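Local coordinates for 2-polyprenyl-6-methoxyphenol hydroxylase-like FAD-dependent oxidoreductase (Streptomyces sp. NRRL 11266, PDB 6UI5), which binds flavin-adenine dinucleotide in a Rossmann-like domain and is probably an FAD-dependent oxidoreductase, at residues 118-126 with 159-167. Sequence-based numbering, arbitrary orientation.
Sequences ATRLTGFEE and SIVRKQAGI. With FAD (flavin-adenine dinucleotide), chain C.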
loop_
_atom_site.group_PDB
_atom_site.type_symbol
_atom_site.label_atom_id
_atom_site.label_comp_id
_atom_site.label_asym_id
_atom_site.label_seq_id
_atom_site.Cartn_x
_atom_site.Cartn_y
_atom_site.Cartn_z
ATOM N N ALA A 118 -11.331 -20.346 -38.588
ATOM C CA ALA A 118 -12.323 -19.719 -39.474
ATOM C C ALA A 118 -13.758 -20.119 -39.125
ATOM O O ALA A 118 -14.606 -20.298 -40.000
ATOM C CB ALA A 118 -12.024 -20.029 -40.951
ATOM N N THR A 119 -14.041 -20.260 -37.838
ATOM C CA THR A 119 -15.383 -20.598 -37.380
ATOM C C THR A 119 -15.789 -19.624 -36.276
ATOM O O THR A 119 -15.030 -19.403 -35.330
ATOM C CB THR A 119 -15.449 -22.056 -36.894
ATOM O OG1 THR A 119 -14.938 -22.935 -37.914
ATOM C CG2 THR A 119 -16.875 -22.440 -36.613
ATOM N N ARG A 120 -16.958 -19.003 -36.419
ATOM C CA ARG A 120 -17.421 -18.012 -35.459
ATOM C C ARG A 120 -18.632 -18.526 -34.700
ATOM O O ARG A 120 -19.548 -19.108 -35.288
ATOM C CB ARG A 120 -17.788 -16.687 -36.129
ATOM C CG ARG A 120 -18.556 -15.757 -35.189
ATOM C CD ARG A 120 -19.134 -14.526 -35.878
ATOM N NE ARG A 120 -18.082 -13.684 -36.435
ATOM C CZ ARG A 120 -17.297 -12.896 -35.708
ATOM N NH1 ARG A 120 -16.365 -12.168 -36.309
ATOM N NH2 ARG A 120 -17.444 -12.841 -34.385
ATOM N N LEU A 121 -18.638 -18.284 -33.400
ATOM C CA LEU A 121 -19.815 -18.508 -32.580
ATOM C C LEU A 121 -20.671 -17.248 -32.608
ATOM O O LEU A 121 -20.235 -16.180 -32.157
ATOM C CB LEU A 121 -19.409 -18.873 -31.151
ATOM C CG LEU A 121 -20.551 -19.276 -30.243
ATOM C CD1 LEU A 121 -20.027 -20.348 -29.370
ATOM C CD2 LEU A 121 -20.989 -18.105 -29.397
ATOM N N THR A 122 -21.887 -17.371 -33.136
ATOM C CA THR A 122 -22.789 -16.232 -33.214
ATOM C C THR A 122 -23.793 -16.173 -32.075
ATOM O O THR A 122 -24.347 -15.099 -31.819
ATOM C CB THR A 122 -23.533 -16.263 -34.537
ATOM O OG1 THR A 122 -24.425 -17.388 -34.543
ATOM C CG2 THR A 122 -22.532 -16.439 -35.644
ATOM N N GLY A 123 -24.045 -17.284 -31.393
ATOM C CA GLY A 123 -24.934 -17.255 -30.245
ATOM C C GLY A 123 -25.120 -18.635 -29.650
ATOM O O GLY A 123 -24.516 -19.624 -30.092
ATOM N N PHE A 124 -25.999 -18.684 -28.649
ATOM C CA PHE A 124 -26.276 -19.898 -27.892
ATOM C C PHE A 124 -27.528 -19.680 -27.053
ATOM O O PHE A 124 -27.856 -18.545 -26.685
ATOM C CB PHE A 124 -25.101 -20.260 -26.983
ATOM C CG PHE A 124 -24.904 -19.292 -25.849
ATOM C CD1 PHE A 124 -24.288 -18.064 -26.064
ATOM C CD2 PHE A 124 -25.337 -19.605 -24.566
ATOM C CE1 PHE A 124 -24.107 -17.165 -25.019
ATOM C CE2 PHE A 124 -25.151 -18.713 -23.516
ATOM C CZ PHE A 124 -24.541 -17.491 -23.744
ATOM N N GLU A 125 -28.208 -20.778 -26.724
ATOM C CA GLU A 125 -29.298 -20.688 -25.759
ATOM C C GLU A 125 -29.260 -21.848 -24.770
ATOM O O GLU A 125 -29.002 -23.000 -25.134
ATOM C CB GLU A 125 -30.671 -20.625 -26.451
ATOM C CG GLU A 125 -31.825 -20.990 -25.520
ATOM C CD GLU A 125 -33.120 -20.243 -25.811
ATOM O OE1 GLU A 125 -33.180 -19.496 -26.810
ATOM O OE2 GLU A 125 -34.088 -20.401 -25.033
ATOM N N GLU A 126 -29.505 -21.521 -23.506
ATOM C CA GLU A 126 -29.674 -22.541 -22.487
ATOM C C GLU A 126 -31.058 -23.163 -22.616
ATOM O O GLU A 126 -32.066 -22.450 -22.650
ATOM C CB GLU A 126 -29.487 -21.927 -21.098
ATOM C CG GLU A 126 -29.700 -22.894 -19.937
ATOM C CD GLU A 126 -28.415 -23.172 -19.171
ATOM O OE1 GLU A 126 -28.382 -24.158 -18.401
ATOM O OE2 GLU A 126 -27.441 -22.402 -19.341
ATOM N N SER A 159 -15.871 -10.556 -25.370
ATOM C CA SER A 159 -16.444 -11.894 -25.418
ATOM C C SER A 159 -17.928 -11.833 -25.752
ATOM O O SER A 159 -18.721 -11.280 -24.985
ATOM C CB SER A 159 -16.227 -12.591 -24.076
ATOM O OG SER A 159 -16.942 -13.814 -24.004
ATOM N N ILE A 160 -18.308 -12.394 -26.902
ATOM C CA ILE A 160 -19.726 -12.580 -27.189
ATOM C C ILE A 160 -20.363 -13.468 -26.123
ATOM O O ILE A 160 -21.494 -13.223 -25.683
ATOM C CB ILE A 160 -19.927 -13.161 -28.603
ATOM C CG1 ILE A 160 -19.649 -12.108 -29.694
ATOM C CG2 ILE A 160 -21.339 -13.723 -28.753
ATOM C CD1 ILE A 160 -18.198 -12.059 -30.195
ATOM N N VAL A 161 -19.652 -14.515 -25.688
ATOM C CA VAL A 161 -20.237 -15.442 -24.717
ATOM C C VAL A 161 -20.606 -14.707 -23.440
ATOM O O VAL A 161 -21.707 -14.866 -22.898
ATOM C CB VAL A 161 -19.293 -16.621 -24.418
ATOM C CG1 VAL A 161 -19.947 -17.530 -23.380
ATOM C CG2 VAL A 161 -18.978 -17.433 -25.679
ATOM N N ARG A 162 -19.697 -13.892 -22.932
ATOM C CA ARG A 162 -20.019 -13.164 -21.721
ATOM C C ARG A 162 -21.248 -12.275 -21.912
ATOM O O ARG A 162 -22.198 -12.303 -21.118
ATOM C CB ARG A 162 -18.827 -12.327 -21.325
ATOM C CG ARG A 162 -19.234 -11.361 -20.319
ATOM C CD ARG A 162 -18.131 -10.521 -20.080
ATOM N NE ARG A 162 -17.879 -9.796 -21.289
ATOM C CZ ARG A 162 -16.712 -9.211 -21.429
ATOM N NH1 ARG A 162 -15.796 -9.448 -20.481
ATOM N NH2 ARG A 162 -16.380 -8.488 -22.490
ATOM N N LYS A 163 -21.221 -11.449 -22.952
ATOM C CA LYS A 163 -22.275 -10.457 -23.123
ATOM C C LYS A 163 -23.641 -11.117 -23.291
ATOM O O LYS A 163 -24.605 -10.750 -22.607
ATOM C CB LYS A 163 -21.933 -9.553 -24.305
ATOM C CG LYS A 163 -20.633 -8.755 -24.134
ATOM C CD LYS A 163 -20.234 -8.092 -25.457
ATOM C CE LYS A 163 -18.854 -7.437 -25.392
ATOM N NZ LYS A 163 -18.765 -6.399 -24.334
ATOM N N GLN A 164 -23.731 -12.122 -24.151
ATOM C CA GLN A 164 -25.016 -12.777 -24.375
ATOM C C GLN A 164 -25.527 -13.511 -23.133
ATOM O O GLN A 164 -26.746 -13.575 -22.921
ATOM C CB GLN A 164 -24.901 -13.732 -25.557
ATOM C CG GLN A 164 -26.210 -14.021 -26.243
ATOM C CD GLN A 164 -26.001 -14.793 -27.523
ATOM O OE1 GLN A 164 -26.185 -16.015 -27.567
ATOM N NE2 GLN A 164 -25.586 -14.092 -28.571
ATOM N N ALA A 165 -24.626 -14.078 -22.310
ATOM C CA ALA A 165 -25.016 -14.631 -21.015
ATOM C C ALA A 165 -25.384 -13.546 -20.014
ATOM O O ALA A 165 -25.810 -13.868 -18.898
ATOM C CB ALA A 165 -23.888 -15.497 -20.427
ATOM N N GLY A 166 -25.201 -12.280 -20.368
ATOM C CA GLY A 166 -25.608 -11.199 -19.484
ATOM C C GLY A 166 -24.884 -11.098 -18.157
ATOM O O GLY A 166 -25.516 -10.784 -17.137
ATOM N N ILE A 167 -23.573 -11.345 -18.130
ATOM C CA ILE A 167 -22.786 -11.138 -16.917
ATOM C C ILE A 167 -22.099 -9.780 -16.992
ATOM O O ILE A 167 -21.452 -9.445 -17.988
ATOM C CB ILE A 167 -21.771 -12.277 -16.670
ATOM C CG1 ILE A 167 -20.640 -12.231 -17.640
ATOM C CG2 ILE A 167 -22.377 -13.667 -16.833
ATOM C CD1 ILE A 167 -19.810 -13.405 -17.575
HETATM P PA FAD C . -7.225 -13.779 -26.506
HETATM O O1A FAD C . -5.714 -13.842 -26.539
HETATM O O2A FAD C . -7.653 -12.351 -26.801
HETATM O O5B FAD C . -7.892 -14.942 -27.482
HETATM C C5B FAD C . -9.288 -14.935 -27.738
HETATM C C4B FAD C . -9.544 -15.697 -29.078
HETATM O O4B FAD C . -10.817 -15.879 -29.333
HETATM C C3B FAD C . -9.013 -14.862 -30.267
HETATM O O3B FAD C . -8.414 -15.705 -31.152
HETATM C C2B FAD C . -10.283 -14.240 -30.882
HETATM O O2B FAD C . -9.957 -13.821 -32.270
HETATM C C1B FAD C . -11.103 -15.253 -30.833
HETATM N N9A FAD C . -12.518 -14.937 -30.838
HETATM C C8A FAD C . -13.114 -13.860 -30.280
HETATM N N7A FAD C . -14.447 -13.988 -30.450
HETATM C C5A FAD C . -14.672 -15.158 -31.095
HETATM C C6A FAD C . -15.835 -15.790 -31.519
HETATM N N6A FAD C . -17.272 -15.561 -31.510
HETATM N N1A FAD C . -15.776 -16.963 -32.156
HETATM C C2A FAD C . -14.582 -17.553 -32.383
HETATM N N3A FAD C . -13.442 -16.939 -31.953
HETATM C C4A FAD C . -13.484 -15.748 -31.317
HETATM N N1 FAD C . 0.456 -11.091 -21.927
HETATM C C2 FAD C . 1.676 -11.391 -21.123
HETATM O O2 FAD C . 1.761 -12.376 -20.466
HETATM N N3 FAD C . 2.811 -10.425 -21.156
HETATM C C4 FAD C . 2.702 -9.215 -21.975
HETATM O O4 FAD C . 3.587 -8.429 -22.024
HETATM C C4X FAD C . 1.451 -8.944 -22.773
HETATM N N5 FAD C . 1.404 -7.730 -23.554
HETATM C C5X FAD C . 0.181 -7.429 -24.339
HETATM C C6 FAD C . 0.144 -6.249 -25.086
HETATM C C7 FAD C . -0.984 -5.943 -25.838
HETATM C C7M FAD C . -0.738 -4.613 -26.536
HETATM C C8 FAD C . -2.094 -6.802 -25.865
HETATM C C8M FAD C . -3.292 -6.383 -26.726
HETATM C C9 FAD C . -2.061 -7.990 -25.113
HETATM C C9A FAD C . -0.924 -8.316 -24.336
HETATM N N10 FAD C . -0.876 -9.583 -23.512
HETATM C C10 FAD C . 0.334 -9.875 -22.748
HETATM C "C1'" FAD C . -2.027 -10.507 -23.558
HETATM C "C2'" FAD C . -2.740 -10.900 -22.253
HETATM O "O2'" FAD C . -2.067 -11.895 -21.576
HETATM C "C3'" FAD C . -4.095 -11.533 -22.566
HETATM O "O3'" FAD C . -4.791 -11.606 -21.362
HETATM C "C4'" FAD C . -4.051 -12.969 -23.127
HETATM O "O4'" FAD C . -3.345 -13.097 -24.329
HETATM C "C5'" FAD C . -5.524 -13.287 -23.414
HETATM O "O5'" FAD C . -5.726 -14.667 -23.542
HETATM P P FAD C . -7.210 -15.255 -23.967
HETATM O O1P FAD C . -7.027 -16.596 -24.639
HETATM O O2P FAD C . -8.211 -15.306 -22.828
HETATM O O3P FAD C . -7.826 -14.126 -25.005
#
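Gln164 reaches from helix 160-164 to the backbone of strand 120-126, where its OE1 accepts the amide hydrogen of Phe124 N at 2.9 Å. The donor lies in the carbonyl plane, but the bond is bent, with an N-H...O angle of 141°. An extended glutamine suits this place: with CG opposite the backbone N (chi1 -156°) and the chain straight beyond it, the amide spans the gap between helix and strand. Gln164 OE1 also lies 3.2 Å from Gly123 CA; glycine suits the position because a CB would crowd that oxygen.

Apolar packing lies beside this bond. The Phe124 and Gln164 side chains approach from opposite directions, with ring and amide planes 15° apart, and Phe124 CE1 lies 3.6 Å from Gln164 CB. At the far end of the ring, Phe124 CZ meets Ala165 CB at 3.9 Å, the small methyl lying in the ring plane at the edge. Leu121 CD2 rests on Val161 CG2, a methyl of the beta-branched valine, at 4.3 Å and on Ile160 CG2; Leu151 and Val279 of the parallel sheet extend this apolar layer.

The strand is an outer strand of a three-stranded antiparallel sheet, and the helix follows strand 150-153 of the Rossmann-type parallel sheet, so the contact packs the three-stranded sheet against that helix. Ser159 is the helix N-cap: its OG accepts from Arg162 N at 3.0 Å, while Asp155 holds that hydroxyl.

At the other end of the contact is the adenine of FAD. The Leu121 backbone makes two weak hydrogen bonds to it, Leu121 N to N1A and N6A to Leu121 O, the latter 3.1 Å long. Ile160 CD1 approaches N6A at 3.9 Å, and the bent Arg120 chain brings its guanidinium edge to that same methyl.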